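Side-chain contacts in methylocystis parvus OBBP MbnE (Methylocystis parvus OBBP, PDB 5ICQ), which probably binds the copper-chelating peptide methanobactin in the periplasm as the solute-binding component of its transport machinery: residues 343-348 and 467-472; 353-358 and 455-460; 461-466 and 471-476. One frame throughout, in Å; residues are numbered along the deposited sequence.

All three contacts gather around helix 453-467, on the same side of the chain's centre. Segment 455-460 of this helix serves contact 2, segment 461-466 serves contact 3, and the end of the helix leads into the loop of contact 1. Along the chain, contact 2 is nested inside the loop closed by contact 1, and contact 3 follows contact 2. The centres of contacts 1 and 3 lie about 7 Å apart, and these two share V471 and E472. The centre of contact 2 is about 15 Å from that of contact 1 and 14 Å from that of contact 3. Contact 3 is local to one beta-alpha-beta unit. Contacts 1 and 2 tie that unit to the chain around helix 348-355.

Contact 1: 343-348 and 467-472; sequences GMMFDF and ARIGVE
The flat guanidinium group of R468 is met obliquely by the methyl end of M345. CE of M345 lies 3.3 Å from NH1 of R468. It is also close to CZ and NH2, so one methyl group touches most of the planar end. NH1 of R468 also donates to a water, at 2.8 Å. The water in turn donates to the backbone O of M345, at 2.7 Å. R468 therefore meets M345 in two ways: by direct packing on the methyl group, and by a water bridge to its backbone O.

I469 packs against the middle of M345. Its CD1 meets CG of M345 at 3.8 Å, and its CG2 meets SD at 4.1 Å. M345 is folded rather than extended. Its chi2 of -58° and a chi3 of similar size and sign curl the thioether so that SD and CE stay against R468 and I469. In I469, chi1 of 55° sets CG2 beside the backbone N, where it meets SD and CE of M345.

M345 and I469 are buried, whereas R468 is exposed. M345 also touches A421 on helix 415-427, and R468 touches D414 in a loop. The carboxylate of D347 carries the opposite charge to R468, but OD2 of D347 stays 6.5 Å from NH1 of R468. OD1 of D347 caps helix 348-355 by accepting from W350 N, and is also hydrogen-bonded to S408 OG.

The contact joins a helix-to-helix turn to a helix-to-strand turn. G343 to F346 form a type I turn between helices 336-343 and 348-355. On the other side, helix 453-467 closes in a Schellman motif, with G470 at positive phi as the C-prime residue. The motif turns the chain from the helix toward strand 472-477 of a beta-alpha-beta unit.

Contact 2: 353-358 and 455-460; sequences ANYYAG and QERLAL
Y355 and R457 meet at a slant, with the tyrosine ring and the guanidinium plane 32° apart. The touching part of R457 is its aliphatic chain. CD of R457 lies 3.4 Å from CE1 of Y355, and CB of R457 is 3.7 Å from the Y355 OH. A water lies in the plane of the Y355 ring, at its edge. It is 2.6 Å from the Y355 OH and donates to the backbone O of R457. The hydroxyl is thus linked to helix 453-467 by water, while the ring packs on the arginine chain. A leucine here has no hydroxyl, so the water on R457 O would probably lose its tie to segment 353-358, and the R457 chain would be less fully covered.

Here helix 348-355 and the turn after it meet the helix of a beta-alpha-beta unit, whose parallel strands are 442-450 and 472-477.

Y356 and L458 cross at about a right angle. CD2 of L458 approaches the Y356 ring at its edge, 3.3 Å from OH. The Y356 hydroxyl is also hydrogen-bonded to OD1 of D454, one turn earlier on the helix. CG of Y356 is anti to the carbonyl carbon, and this chi1 of -56° swings the ring so that its OH end reaches L458. CB of Y355 covers one face of this ring, 3.7 Å above its centre. Y360 meets the same ring edge-to-face.

Contact 3: 461-466 and 471-476; sequences AYASSL and VEVRVR
A463 and L466 on helix 453-467 pack on V471, V473 and V475, the side chains of strand 472-477 and its approach that point to the helix. This is the helix-to-strand half of a beta-alpha-beta unit. The axes of the two short segments run nearly antiparallel, at 167°, and come within 7.6 Å.

CB of A463 meets CB of V473 at 3.6 Å. Consistent with the small side chain, the CA atoms of A463 and V473 are 5.2 Å apart. V475 touches the same methyl through CG2. L466 crosses V473 obliquely, with its CD1 3.8 Å from CG2 of V473. The branches of V473 divide the work: CG1, anti to the backbone N (chi1 -175°), lies by A463, and CG2 lies by L466. V471 N donates to L466 O at 3.2 Å, from 39° out of the carbonyl plane. This is one of the two backbone bonds of the Schellman motif that ends the helix.

Further out, V473 touches F446 and I448 of the parallel strand 442-450. L466 and V471 both touch F342 on helix 336-343. The Y462 ring takes L466 CD1 over one face, 3.6 Å above its centre, and Y462 OH is hydrogen-bonded to F342 O.

Contact 1: 343-348 and 467-472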
loop_
_atom_site.group_PDB
_atom_site.type_symbol
_atom_site.label_atom_id
_atom_site.label_comp_id
_atom_site.label_asym_id
_atom_site.label_seq_id
_atom_site.Cartn_x
_atom_site.Cartn_y
_atom_site.Cartn_z
ATOM N N GLY A 343 -5.330 7.920 -24.295
ATOM C CA GLY A 343 -5.134 8.553 -23.004
ATOM C C GLY A 343 -5.293 10.057 -23.053
ATOM O O GLY A 343 -5.721 10.669 -22.075
ATOM N N MET A 344 -4.962 10.670 -24.192
ATOM C CA MET A 344 -5.104 12.115 -24.349
ATOM C C MET A 344 -6.541 12.576 -24.229
ATOM O O MET A 344 -6.786 13.764 -23.989
ATOM C CB MET A 344 -4.588 12.555 -25.716
ATOM C CG MET A 344 -3.106 12.438 -25.892
ATOM S SD MET A 344 -2.684 12.916 -27.580
ATOM C CE MET A 344 -0.907 12.687 -27.491
ATOM N N MET A 345 -7.496 11.683 -24.436
ATOM C CA MET A 345 -8.882 12.107 -24.495
ATOM C C MET A 345 -9.571 12.101 -23.141
ATOM O O MET A 345 -10.697 12.593 -23.040
ATOM C CB MET A 345 -9.649 11.224 -25.472
ATOM C CG MET A 345 -9.095 11.271 -26.897
ATOM S SD MET A 345 -9.058 12.937 -27.614
ATOM C CE MET A 345 -10.804 13.357 -27.602
ATOM N N PHE A 346 -8.936 11.584 -22.091
ATOM C CA PHE A 346 -9.575 11.610 -20.778
ATOM C C PHE A 346 -9.508 13.019 -20.201
ATOM O O PHE A 346 -8.421 13.578 -20.053
ATOM C CB PHE A 346 -8.922 10.624 -19.809
ATOM C CG PHE A 346 -9.554 10.650 -18.446
ATOM C CD1 PHE A 346 -10.860 10.214 -18.275
ATOM C CD2 PHE A 346 -8.870 11.150 -17.354
ATOM C CE1 PHE A 346 -11.469 10.257 -17.034
ATOM C CE2 PHE A 346 -9.472 11.191 -16.109
ATOM C CZ PHE A 346 -10.769 10.743 -15.950
ATOM N N ASP A 347 -10.666 13.586 -19.849
ATOM C CA ASP A 347 -10.747 14.973 -19.376
ATOM C C ASP A 347 -10.897 14.966 -17.856
ATOM O O ASP A 347 -12.008 14.946 -17.321
ATOM C CB ASP A 347 -11.902 15.700 -20.057
ATOM C CG ASP A 347 -11.958 17.178 -19.695
ATOM O OD1 ASP A 347 -11.324 17.581 -18.700
ATOM O OD2 ASP A 347 -12.641 17.942 -20.400
ATOM N N PHE A 348 -9.764 14.995 -17.152
ATOM C CA PHE A 348 -9.822 14.916 -15.695
ATOM C C PHE A 348 -10.445 16.167 -15.088
ATOM O O PHE A 348 -11.185 16.081 -14.105
ATOM C CB PHE A 348 -8.430 14.714 -15.095
ATOM C CG PHE A 348 -8.395 14.965 -13.610
ATOM C CD1 PHE A 348 -9.097 14.133 -12.749
ATOM C CD2 PHE A 348 -7.694 16.043 -13.080
ATOM C CE1 PHE A 348 -9.102 14.366 -11.376
ATOM C CE2 PHE A 348 -7.684 16.276 -11.697
ATOM C CZ PHE A 348 -8.395 15.432 -10.854
ATOM N N ALA A 467 -15.884 9.335 -28.069
ATOM C CA ALA A 467 -16.807 9.457 -29.193
ATOM C C ALA A 467 -16.419 10.612 -30.107
ATOM O O ALA A 467 -16.699 10.570 -31.313
ATOM C CB ALA A 467 -18.238 9.645 -28.687
ATOM N N ARG A 468 -15.777 11.643 -29.557
ATOM C CA ARG A 468 -15.392 12.807 -30.352
ATOM C C ARG A 468 -14.289 12.503 -31.360
ATOM O O ARG A 468 -14.121 13.278 -32.305
ATOM C CB ARG A 468 -14.971 13.963 -29.439
ATOM C CG ARG A 468 -16.138 14.578 -28.652
ATOM C CD ARG A 468 -15.672 15.564 -27.585
ATOM N NE ARG A 468 -14.394 16.188 -27.925
ATOM C CZ ARG A 468 -13.258 15.984 -27.266
ATOM N NH1 ARG A 468 -13.231 15.164 -26.217
ATOM N NH2 ARG A 468 -12.149 16.599 -27.656
ATOM N N ILE A 469 -13.556 11.394 -31.213
ATOM C CA ILE A 469 -12.598 11.006 -32.251
ATOM C C ILE A 469 -13.072 9.725 -32.930
ATOM O O ILE A 469 -12.265 8.958 -33.468
ATOM C CB ILE A 469 -11.165 10.844 -31.701
ATOM C CG1 ILE A 469 -11.124 9.860 -30.527
ATOM C CG2 ILE A 469 -10.575 12.202 -31.307
ATOM C CD1 ILE A 469 -9.713 9.414 -30.169
ATOM N N GLY A 470 -14.384 9.486 -32.918
ATOM C CA GLY A 470 -14.953 8.396 -33.691
ATOM C C GLY A 470 -14.834 7.015 -33.083
ATOM O O GLY A 470 -14.915 6.021 -33.814
ATOM N N VAL A 471 -14.658 6.914 -31.769
ATOM C CA VAL A 471 -14.432 5.637 -31.097
ATOM C C VAL A 471 -15.690 5.266 -30.324
ATOM O O VAL A 471 -16.177 6.056 -29.509
ATOM C CB VAL A 471 -13.214 5.706 -30.158
ATOM C CG1 VAL A 471 -13.131 4.440 -29.298
ATOM C CG2 VAL A 471 -11.936 5.897 -30.972
ATOM N N GLU A 472 -16.209 4.068 -30.576
ATOM C CA GLU A 472 -17.401 3.574 -29.897
ATOM C C GLU A 472 -16.985 2.866 -28.609
ATOM O O GLU A 472 -16.195 1.923 -28.647
ATOM C CB GLU A 472 -18.172 2.626 -30.811
ATOM C CG GLU A 472 -19.336 1.912 -30.131
ATOM C CD GLU A 472 -20.052 0.976 -31.081
ATOM O OE1 GLU A 472 -20.496 1.444 -32.153
ATOM O OE2 GLU A 472 -20.151 -0.227 -30.769
HETATM O O HOH W 1 -11.612 14.987 -23.912
#

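Contact 2: 353-358 and 455-460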
loop_
_atom_site.group_PDB
_atom_site.type_symbol
_atom_site.label_atom_id
_atom_site.label_comp_id
_atom_site.label_asym_id
_atom_site.label_seq_id
_atom_site.Cartn_x
_atom_site.Cartn_y
_atom_site.Cartn_z
ATOM N N ALA A 353 -14.252 18.626 -11.347
ATOM C CA ALA A 353 -15.192 19.695 -11.022
ATOM C C ALA A 353 -16.618 19.179 -10.880
ATOM O O ALA A 353 -17.395 19.727 -10.090
ATOM C CB ALA A 353 -15.134 20.786 -12.093
ATOM N N ASN A 354 -16.989 18.133 -11.624
ATOM C CA ASN A 354 -18.388 17.718 -11.644
ATOM C C ASN A 354 -18.722 16.638 -10.628
ATOM O O ASN A 354 -19.883 16.534 -10.216
ATOM C CB ASN A 354 -18.774 17.239 -13.048
ATOM C CG ASN A 354 -19.118 18.391 -13.973
ATOM O OD1 ASN A 354 -20.245 18.886 -13.968
ATOM N ND2 ASN A 354 -18.141 18.843 -14.750
ATOM N N TYR A 355 -17.760 15.814 -10.219
ATOM C CA TYR A 355 -18.067 14.765 -9.254
ATOM C C TYR A 355 -17.356 14.912 -7.921
ATOM O O TYR A 355 -17.857 14.399 -6.915
ATOM C CB TYR A 355 -17.725 13.376 -9.821
ATOM C CG TYR A 355 -18.621 12.953 -10.957
ATOM C CD1 TYR A 355 -19.974 12.748 -10.738
ATOM C CD2 TYR A 355 -18.119 12.749 -12.236
ATOM C CE1 TYR A 355 -20.811 12.364 -11.757
ATOM C CE2 TYR A 355 -18.958 12.353 -13.276
ATOM C CZ TYR A 355 -20.305 12.163 -13.021
ATOM O OH TYR A 355 -21.177 11.777 -14.016
ATOM N N TYR A 356 -16.203 15.574 -7.872
ATOM C CA TYR A 356 -15.355 15.458 -6.690
ATOM C C TYR A 356 -15.079 16.797 -6.023
ATOM O O TYR A 356 -14.140 16.896 -5.223
ATOM C CB TYR A 356 -14.047 14.754 -7.049
ATOM C CG TYR A 356 -14.299 13.401 -7.685
ATOM C CD1 TYR A 356 -14.978 12.399 -6.992
ATOM C CD2 TYR A 356 -13.864 13.129 -8.974
ATOM C CE1 TYR A 356 -15.215 11.154 -7.575
ATOM C CE2 TYR A 356 -14.098 11.890 -9.567
ATOM C CZ TYR A 356 -14.771 10.912 -8.864
ATOM O OH TYR A 356 -14.989 9.688 -9.461
ATOM N N ALA A 357 -15.886 17.815 -6.327
ATOM C CA ALA A 357 -15.786 19.136 -5.704
ATOM C C ALA A 357 -14.399 19.740 -5.886
ATOM O O ALA A 357 -13.948 20.548 -5.068
ATOM C CB ALA A 357 -16.167 19.085 -4.218
ATOM N N GLY A 358 -13.716 19.350 -6.963
ATOM C CA GLY A 358 -12.383 19.853 -7.249
ATOM C C GLY A 358 -11.307 19.418 -6.280
ATOM O O GLY A 358 -10.218 19.999 -6.276
ATOM N N GLN A 455 -17.257 4.056 -10.688
ATOM C CA GLN A 455 -16.503 3.671 -11.879
ATOM C C GLN A 455 -17.314 3.898 -13.148
ATOM O O GLN A 455 -16.770 4.331 -14.171
ATOM C CB GLN A 455 -16.088 2.205 -11.802
ATOM C CG GLN A 455 -14.961 1.947 -10.787
ATOM C CD GLN A 455 -14.360 0.571 -10.969
ATOM O OE1 GLN A 455 -14.817 -0.205 -11.806
ATOM N NE2 GLN A 455 -13.326 0.260 -10.191
ATOM N N GLU A 456 -18.601 3.556 -13.118
ATOM C CA GLU A 456 -19.426 3.709 -14.312
ATOM C C GLU A 456 -19.494 5.167 -14.753
ATOM O O GLU A 456 -19.408 5.466 -15.950
ATOM C CB GLU A 456 -20.830 3.141 -14.065
ATOM C CG GLU A 456 -21.712 3.199 -15.322
ATOM C CD GLU A 456 -23.107 2.622 -15.128
ATOM O OE1 GLU A 456 -23.649 1.995 -16.065
ATOM O OE2 GLU A 456 -23.665 2.781 -14.029
ATOM N N ARG A 457 -19.621 6.099 -13.805
ATOM C CA ARG A 457 -19.671 7.511 -14.194
ATOM C C ARG A 457 -18.350 7.970 -14.795
ATOM O O ARG A 457 -18.341 8.729 -15.772
ATOM C CB ARG A 457 -20.012 8.396 -12.998
ATOM C CG ARG A 457 -21.363 8.125 -12.388
ATOM C CD ARG A 457 -21.662 9.150 -11.326
ATOM N NE ARG A 457 -22.141 8.526 -10.103
ATOM C CZ ARG A 457 -23.303 7.890 -9.989
ATOM N NH1 ARG A 457 -24.124 7.771 -11.030
ATOM N NH2 ARG A 457 -23.639 7.360 -8.826
ATOM N N LEU A 458 -17.227 7.539 -14.210
ATOM C CA LEU A 458 -15.926 7.860 -14.795
ATOM C C LEU A 458 -15.815 7.308 -16.210
ATOM O O LEU A 458 -15.317 7.983 -17.119
ATOM C CB LEU A 458 -14.804 7.290 -13.924
ATOM C CG LEU A 458 -14.566 7.889 -12.542
ATOM C CD1 LEU A 458 -13.422 7.149 -11.824
ATOM C CD2 LEU A 458 -14.230 9.368 -12.694
ATOM N N ALA A 459 -16.254 6.068 -16.410
ATOM C CA ALA A 459 -16.114 5.442 -17.719
ATOM C C ALA A 459 -17.040 6.084 -18.743
ATOM O O ALA A 459 -16.679 6.211 -19.924
ATOM C CB ALA A 459 -16.382 3.937 -17.604
ATOM N N LEU A 460 -18.241 6.489 -18.313
ATOM C CA LEU A 460 -19.176 7.152 -19.220
ATOM C C LEU A 460 -18.644 8.509 -19.657
ATOM O O LEU A 460 -18.861 8.931 -20.800
ATOM C CB LEU A 460 -20.545 7.303 -18.542
ATOM C CG LEU A 460 -21.341 6.002 -18.381
ATOM C CD1 LEU A 460 -22.537 6.186 -17.432
ATOM C CD2 LEU A 460 -21.835 5.518 -19.766
HETATM O O HOH W 2 -19.898 11.036 -16.098
#

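Contact 3: 461-466 and 471-476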
loop_
_atom_site.group_PDB
_atom_site.type_symbol
_atom_site.label_atom_id
_atom_site.label_comp_id
_atom_site.label_asym_id
_atom_site.label_seq_id
_atom_site.Cartn_x
_atom_site.Cartn_y
_atom_site.Cartn_z
ATOM N N ALA A 461 -17.976 9.226 -18.753
ATOM C CA ALA A 461 -17.355 10.487 -19.152
ATOM C C ALA A 461 -16.279 10.244 -20.199
ATOM O O ALA A 461 -16.216 10.936 -21.226
ATOM C CB ALA A 461 -16.775 11.194 -17.922
ATOM N N TYR A 462 -15.424 9.251 -19.954
ATOM C CA TYR A 462 -14.382 8.896 -20.909
ATOM C C TYR A 462 -14.983 8.462 -22.237
ATOM O O TYR A 462 -14.500 8.859 -23.306
ATOM C CB TYR A 462 -13.512 7.789 -20.307
ATOM C CG TYR A 462 -12.188 7.503 -21.007
ATOM C CD1 TYR A 462 -11.570 8.451 -21.819
ATOM C CD2 TYR A 462 -11.542 6.276 -20.813
ATOM C CE1 TYR A 462 -10.335 8.181 -22.435
ATOM C CE2 TYR A 462 -10.325 6.001 -21.408
ATOM C CZ TYR A 462 -9.731 6.951 -22.226
ATOM O OH TYR A 462 -8.528 6.657 -22.828
ATOM N N ALA A 463 -16.064 7.668 -22.194
ATOM C CA ALA A 463 -16.686 7.207 -23.435
ATOM C C ALA A 463 -17.179 8.383 -24.263
ATOM O O ALA A 463 -17.026 8.408 -25.493
ATOM C CB ALA A 463 -17.847 6.257 -23.124
ATOM N N SER A 464 -17.767 9.369 -23.593
ATOM C CA SER A 464 -18.264 10.556 -24.277
ATOM C C SER A 464 -17.131 11.323 -24.949
ATOM O O SER A 464 -17.296 11.850 -26.053
ATOM C CB SER A 464 -19.009 11.440 -23.273
ATOM O OG SER A 464 -19.565 12.569 -23.911
ATOM N N SER A 465 -15.970 11.399 -24.296
ATOM C CA SER A 465 -14.814 12.060 -24.904
ATOM C C SER A 465 -14.281 11.288 -26.104
ATOM O O SER A 465 -13.922 11.885 -27.128
ATOM C CB SER A 465 -13.707 12.224 -23.862
ATOM O OG SER A 465 -14.086 13.189 -22.898
ATOM N N LEU A 466 -14.182 9.963 -25.986
ATOM C CA LEU A 466 -13.654 9.162 -27.085
ATOM C C LEU A 466 -14.577 9.186 -28.291
ATOM O O LEU A 466 -14.109 9.064 -29.428
ATOM C CB LEU A 466 -13.422 7.722 -26.614
ATOM C CG LEU A 466 -12.167 7.620 -25.728
ATOM C CD1 LEU A 466 -12.164 6.317 -24.958
ATOM C CD2 LEU A 466 -10.873 7.740 -26.563
ATOM N N VAL A 471 -14.658 6.914 -31.769
ATOM C CA VAL A 471 -14.432 5.637 -31.097
ATOM C C VAL A 471 -15.690 5.266 -30.324
ATOM O O VAL A 471 -16.177 6.056 -29.509
ATOM C CB VAL A 471 -13.214 5.706 -30.158
ATOM C CG1 VAL A 471 -13.131 4.440 -29.298
ATOM C CG2 VAL A 471 -11.936 5.897 -30.972
ATOM N N GLU A 472 -16.209 4.068 -30.576
ATOM C CA GLU A 472 -17.401 3.574 -29.897
ATOM C C GLU A 472 -16.985 2.866 -28.609
ATOM O O GLU A 472 -16.195 1.923 -28.647
ATOM C CB GLU A 472 -18.172 2.626 -30.811
ATOM C CG GLU A 472 -19.336 1.912 -30.131
ATOM C CD GLU A 472 -20.052 0.976 -31.081
ATOM O OE1 GLU A 472 -20.496 1.444 -32.153
ATOM O OE2 GLU A 472 -20.151 -0.227 -30.769
ATOM N N VAL A 473 -17.501 3.324 -27.469
ATOM C CA VAL A 473 -17.116 2.764 -26.172
ATOM C C VAL A 473 -18.375 2.324 -25.441
ATOM O O VAL A 473 -19.238 3.151 -25.136
ATOM C CB VAL A 473 -16.334 3.771 -25.318
ATOM C CG1 VAL A 473 -15.844 3.091 -24.028
ATOM C CG2 VAL A 473 -15.163 4.380 -26.115
ATOM N N ARG A 474 -18.472 1.036 -25.135
ATOM C CA ARG A 474 -19.578 0.530 -24.339
ATOM C C ARG A 474 -19.141 0.383 -22.886
ATOM O O ARG A 474 -18.125 -0.259 -22.603
ATOM C CB ARG A 474 -20.049 -0.810 -24.905
ATOM C CG ARG A 474 -20.410 -0.705 -26.382
ATOM C CD ARG A 474 -20.302 -2.031 -27.124
ATOM N NE ARG A 474 -18.976 -2.254 -27.704
ATOM C CZ ARG A 474 -18.225 -3.324 -27.456
ATOM N NH1 ARG A 474 -18.666 -4.270 -26.638
ATOM N NH2 ARG A 474 -17.040 -3.457 -28.030
ATOM N N VAL A 475 -19.904 0.972 -21.970
ATOM C CA VAL A 475 -19.603 0.896 -20.539
ATOM C C VAL A 475 -20.562 -0.117 -19.936
ATOM O O VAL A 475 -21.785 0.075 -19.990
ATOM C CB VAL A 475 -19.740 2.270 -19.860
ATOM C CG1 VAL A 475 -19.495 2.169 -18.338
ATOM C CG2 VAL A 475 -18.772 3.263 -20.486
ATOM N N ARG A 476 -20.033 -1.209 -19.379
ATOM C CA ARG A 476 -20.901 -2.251 -18.832
ATOM C C ARG A 476 -20.575 -2.522 -17.372
ATOM O O ARG A 476 -19.461 -2.949 -17.036
ATOM C CB ARG A 476 -20.826 -3.542 -19.654
ATOM C CG ARG A 476 -21.285 -3.360 -21.107
ATOM C CD ARG A 476 -22.615 -2.584 -21.247
ATOM N NE ARG A 476 -22.932 -2.282 -22.652
ATOM C CZ ARG A 476 -23.460 -1.147 -23.112
ATOM N NH1 ARG A 476 -23.748 -0.133 -22.283
ATOM N NH2 ARG A 476 -23.678 -1.014 -24.415
#